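Local structure of uncharacterized protein (Xanthomonas axonopodis pv. citri, 3OV5) at residues A[51-54]-A[55-59]; A[7-10]-A[11-14]. The protein is the VirB7 component of a bacterial type IV secretion system, whose globular domain resembles the N0 domain of outer-membrane transport proteins. All blocks are in the same frame, centred on the assembly; numbering follows the deposited sequence.

Contact 1. Residues A[51-54]-A[55-59]; sequences SVQQ and AATEL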
loop_
_atom_site.group_PDB
_atom_site.type_symbol
_atom_site.label_atom_id
_atom_site.label_comp_id
_atom_site.label_asym_id
_atom_site.label_seq_id
_atom_site.Cartn_x
_atom_site.Cartn_y
_atom_site.Cartn_z
ATOM N N SER A 51 -1.450 4.677 11.678
ATOM C CA SER A 51 -0.190 5.206 11.153
ATOM C C SER A 51 -0.015 4.847 9.694
ATOM O O SER A 51 0.105 3.664 9.369
ATOM C CB SER A 51 0.952 4.610 11.960
ATOM O OG SER A 51 2.199 4.852 11.323
ATOM N N VAL A 52 0.021 5.852 8.829
ATOM C CA VAL A 52 0.270 5.558 7.421
ATOM C C VAL A 52 1.647 4.952 7.217
ATOM O O VAL A 52 1.837 4.090 6.349
ATOM C CB VAL A 52 0.011 6.787 6.518
ATOM C CG1 VAL A 52 1.072 7.896 6.688
ATOM C CG2 VAL A 52 -0.143 6.350 5.076
ATOM N N GLN A 53 2.640 5.385 8.005
ATOM C CA GLN A 53 3.974 4.790 7.894
ATOM C C GLN A 53 3.911 3.307 8.231
ATOM O O GLN A 53 4.483 2.464 7.507
ATOM C CB GLN A 53 4.946 5.497 8.834
ATOM C CG GLN A 53 6.316 4.879 8.940
ATOM C CD GLN A 53 7.108 4.895 7.661
ATOM O OE1 GLN A 53 6.795 5.608 6.693
ATOM N NE2 GLN A 53 8.205 4.091 7.646
ATOM N N GLN A 54 3.257 2.943 9.335
ATOM C CA GLN A 54 3.166 1.542 9.709
ATOM C C GLN A 54 2.420 0.763 8.630
ATOM O O GLN A 54 2.827 -0.341 8.263
ATOM C CB GLN A 54 2.503 1.383 11.072
ATOM C CG GLN A 54 2.486 -0.075 11.518
ATOM C CD GLN A 54 1.846 -0.251 12.870
ATOM O OE1 GLN A 54 2.115 0.531 13.797
ATOM N NE2 GLN A 54 0.968 -1.256 13.005
ATOM N N ALA A 55 1.299 1.307 8.138
ATOM C CA ALA A 55 0.471 0.593 7.175
ATOM C C ALA A 55 1.219 0.359 5.886
ATOM O O ALA A 55 1.214 -0.736 5.325
ATOM C CB ALA A 55 -0.826 1.353 6.913
ATOM N N ALA A 56 1.852 1.418 5.359
ATOM C CA ALA A 56 2.594 1.300 4.114
ATOM C C ALA A 56 3.718 0.284 4.264
ATOM O O ALA A 56 4.000 -0.503 3.351
ATOM C CB ALA A 56 3.162 2.650 3.710
ATOM N N THR A 57 4.387 0.307 5.411
ATOM C CA THR A 57 5.530 -0.575 5.690
ATOM C C THR A 57 5.078 -2.037 5.836
ATOM O O THR A 57 5.704 -2.960 5.293
ATOM C CB THR A 57 6.285 -0.047 6.910
ATOM O OG1 THR A 57 6.727 1.288 6.591
ATOM C CG2 THR A 57 7.481 -0.883 7.264
ATOM N N GLU A 58 3.968 -2.267 6.542
ATOM C CA GLU A 58 3.409 -3.619 6.612
ATOM C C GLU A 58 3.076 -4.117 5.215
ATOM O O GLU A 58 3.353 -5.271 4.863
ATOM C CB GLU A 58 2.156 -3.660 7.475
ATOM C CG GLU A 58 2.391 -3.458 8.958
ATOM C CD GLU A 58 1.126 -3.716 9.763
ATOM O OE1 GLU A 58 0.628 -4.854 9.684
ATOM O OE2 GLU A 58 0.652 -2.799 10.473
ATOM N N LEU A 59 2.441 -3.259 4.429
ATOM C CA LEU A 59 2.057 -3.638 3.073
ATOM C C LEU A 59 3.275 -3.943 2.215
ATOM O O LEU A 59 3.292 -4.903 1.422
ATOM C CB LEU A 59 1.196 -2.554 2.471
ATOM C CG LEU A 59 0.508 -2.892 1.153
ATOM C CD1 LEU A 59 -0.434 -4.073 1.309
ATOM C CD2 LEU A 59 -0.234 -1.665 0.645
#
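In the modelled conformer of E58, its OE2 accepts from Q54 NE2, one turn earlier on the helix 52-63, at 3.0 Å and nearly straight at 168°. The two chains run side by side and point the same way. The extended Q54 chain (chi1 -176°) projects out from the helix, and E58 reaches back toward the N-terminus to meet its amide. The carboxylate oxygen lies in the plane of the Q54 amide, whereas the N-H meets OE2 on its anti side, 34° out of the carboxylate plane. T57, in its modelled conformer, turns its hydroxyl back on the helix: OG1 donates to Q53 O at 2.7 Å, while T57 N donates to the same oxygen at 3.0 Å. In that conformer the donors come from opposite faces of the Q53 carbonyl plane and grip one oxygen twice. The first turn is closed by S51, the N-cap residue, whose OG accepts from Q54 N at 3.0 Å; T49 OG1 in turn bonds the backbone N of S51. Behind these come the regular helical bonds, A55 N to S51 O, A56 N to V52 O and E58 N to Q54 O. Packing divides the helix by face. A55 CB sits 3.5 Å from S51 O and also rests on W22 of the helix 15-24, and L59 packs on L15, M18 and L19 of that helix. A56 turns to V70 and V72 of the strand 68-73. The helix is thus amphipathic, with small and aliphatic residues between a second helix and a sheet, and Q53, Q54 and T57 on its exposed side. The neutral Q54 amide orients the E58 carboxylate without supplying a countercharge, though the helix start nearby may ease its negative charge.

Contact 2. Residues A[7-10]-A[11-14]; sequences QATP and MDGT
T9 to D12 form a type I beta turn, closed by D12 N donating to T9 O at 3.0 Å, in the loop that carries the chain from the strand 6-7 to the helix 15-24. Inside the turn, the D12 carboxylate reaches back to the residue that opens it. OD1 accepts from T9 N at 2.8 Å and from T9 OG1 at 2.9 Å, and both donors approach from the same face of the carboxylate. Their angles differ: the backbone N-H comes on the anti side, 23° out of the plane, while the hydroxyl sits well above it, at 65°. The side chains of T9 and D12 cross at a slant. With chi1 at 69°, T9 places OG1 between its own backbone N and carbonyl carbon, and from there the hydroxyl can face both D12 OD1 and the next stretch of backbone, where M11 N makes a weak bond to it. D12 swings its carboxylate beside its backbone N, back toward T9. The same OD1 also forms a salt bridge with R21 of the helix 15-24, which ties the turn to that helix; this third partner would be expected to stabilise the charged form of the buried carboxylate. Q7 O accepts from W22 NE1 nearby, and the D12 side chain rests on M18 of the same helix. P10 and M11 occupy the two central corners of the turn and are exposed, M11 with its chain fully extended, although its side chain still touches R21. A water bridges the two ends of the turn, donating to T9 O at 2.9 Å and to D12 O at 2.8 Å.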
loop_
_atom_site.group_PDB
_atom_site.type_symbol
_atom_site.label_atom_id
_atom_site.label_comp_id
_atom_site.label_asym_id
_atom_site.label_seq_id
_atom_site.Cartn_x
_atom_site.Cartn_y
_atom_site.Cartn_z
ATOM N N GLN A 7 -6.455 -0.006 6.505
ATOM C CA GLN A 7 -6.774 -1.424 6.488
ATOM C C GLN A 7 -7.328 -1.783 5.129
ATOM O O GLN A 7 -7.750 -0.892 4.371
ATOM C CB GLN A 7 -7.778 -1.791 7.586
ATOM C CG GLN A 7 -9.102 -1.067 7.422
ATOM C CD GLN A 7 -10.131 -1.474 8.445
ATOM O OE1 GLN A 7 -10.038 -2.489 9.122
ATOM N NE2 GLN A 7 -11.160 -0.660 8.560
ATOM N N ALA A 8 -7.405 -3.080 4.842
ATOM C CA ALA A 8 -8.225 -3.548 3.740
ATOM C C ALA A 8 -9.679 -3.598 4.196
ATOM O O ALA A 8 -9.974 -3.884 5.356
ATOM C CB ALA A 8 -7.777 -4.935 3.276
ATOM N N THR A 9 -10.582 -3.313 3.266
ATOM C CA THR A 9 -12.010 -3.327 3.548
ATOM C C THR A 9 -12.716 -4.072 2.460
ATOM O O THR A 9 -12.122 -4.375 1.446
ATOM C CB THR A 9 -12.584 -1.921 3.599
ATOM O OG1 THR A 9 -12.588 -1.338 2.284
ATOM C CG2 THR A 9 -11.862 -1.076 4.588
ATOM N N PRO A 10 -14.015 -4.383 2.670
ATOM C CA PRO A 10 -14.769 -5.073 1.620
ATOM C C PRO A 10 -14.724 -4.395 0.242
ATOM O O PRO A 10 -14.784 -5.068 -0.768
ATOM C CB PRO A 10 -16.210 -5.096 2.178
ATOM C CG PRO A 10 -16.023 -5.177 3.634
ATOM C CD PRO A 10 -14.866 -4.217 3.873
ATOM N N MET A 11 -14.555 -3.081 0.201
ATOM C CA MET A 11 -14.502 -2.322 -1.035
ATOM C C MET A 11 -13.261 -2.615 -1.883
ATOM O O MET A 11 -13.242 -2.379 -3.104
ATOM C CB MET A 11 -14.529 -0.794 -0.694
ATOM C CG MET A 11 -14.528 0.097 -1.834
ATOM S SD MET A 11 -14.733 1.667 -1.066
ATOM C CE MET A 11 -14.351 2.604 -2.544
ATOM N N ASP A 12 -12.180 -3.037 -1.228
ATOM C CA ASP A 12 -10.871 -3.074 -1.855
ATOM C C ASP A 12 -10.599 -4.496 -2.333
ATOM O O ASP A 12 -10.568 -5.464 -1.553
ATOM C CB ASP A 12 -9.796 -2.761 -0.840
ATOM C CG ASP A 12 -10.028 -1.485 -0.092
ATOM O OD1 ASP A 12 -9.937 -1.565 1.143
ATOM O OD2 ASP A 12 -10.281 -0.423 -0.722
ATOM N N GLY A 13 -10.394 -4.634 -3.623
ATOM C CA GLY A 13 -10.044 -5.955 -4.194
ATOM C C GLY A 13 -8.579 -6.143 -4.545
ATOM O O GLY A 13 -8.098 -7.290 -4.620
ATOM N N THR A 14 -7.872 -5.041 -4.809
ATOM C CA THR A 14 -6.529 -5.153 -5.316
ATOM C C THR A 14 -5.602 -4.211 -4.595
ATOM O O THR A 14 -6.040 -3.258 -3.919
ATOM C CB THR A 14 -6.441 -4.847 -6.834
ATOM O OG1 THR A 14 -6.554 -3.428 -7.035
ATOM C CG2 THR A 14 -7.520 -5.563 -7.651
HETATM O O HOH W 1 -10.332 -6.658 0.928
#

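How the contacts relate
Contact 1 is partly buried, while contact 2 lies at the surface, and their centres are 15 Å apart with nearest atoms about 6 Å from one another. They do not touch, yet both meet the helix 15-24: contact 1 presents aliphatic residues to it, whereas contact 2 leads into its N-terminus and holds it through a salt bridge. Each uses a side-chain oxygen to order backbone N-H groups, a serine hydroxyl at a helix start in residues 51-59 and an aspartate carboxylate in a turn in residues 7-14. Repeating main-chain bonds dominate the first contact; the second depends on one carboxylate oxygen that accepts several hydrogen bonds and a bridging water.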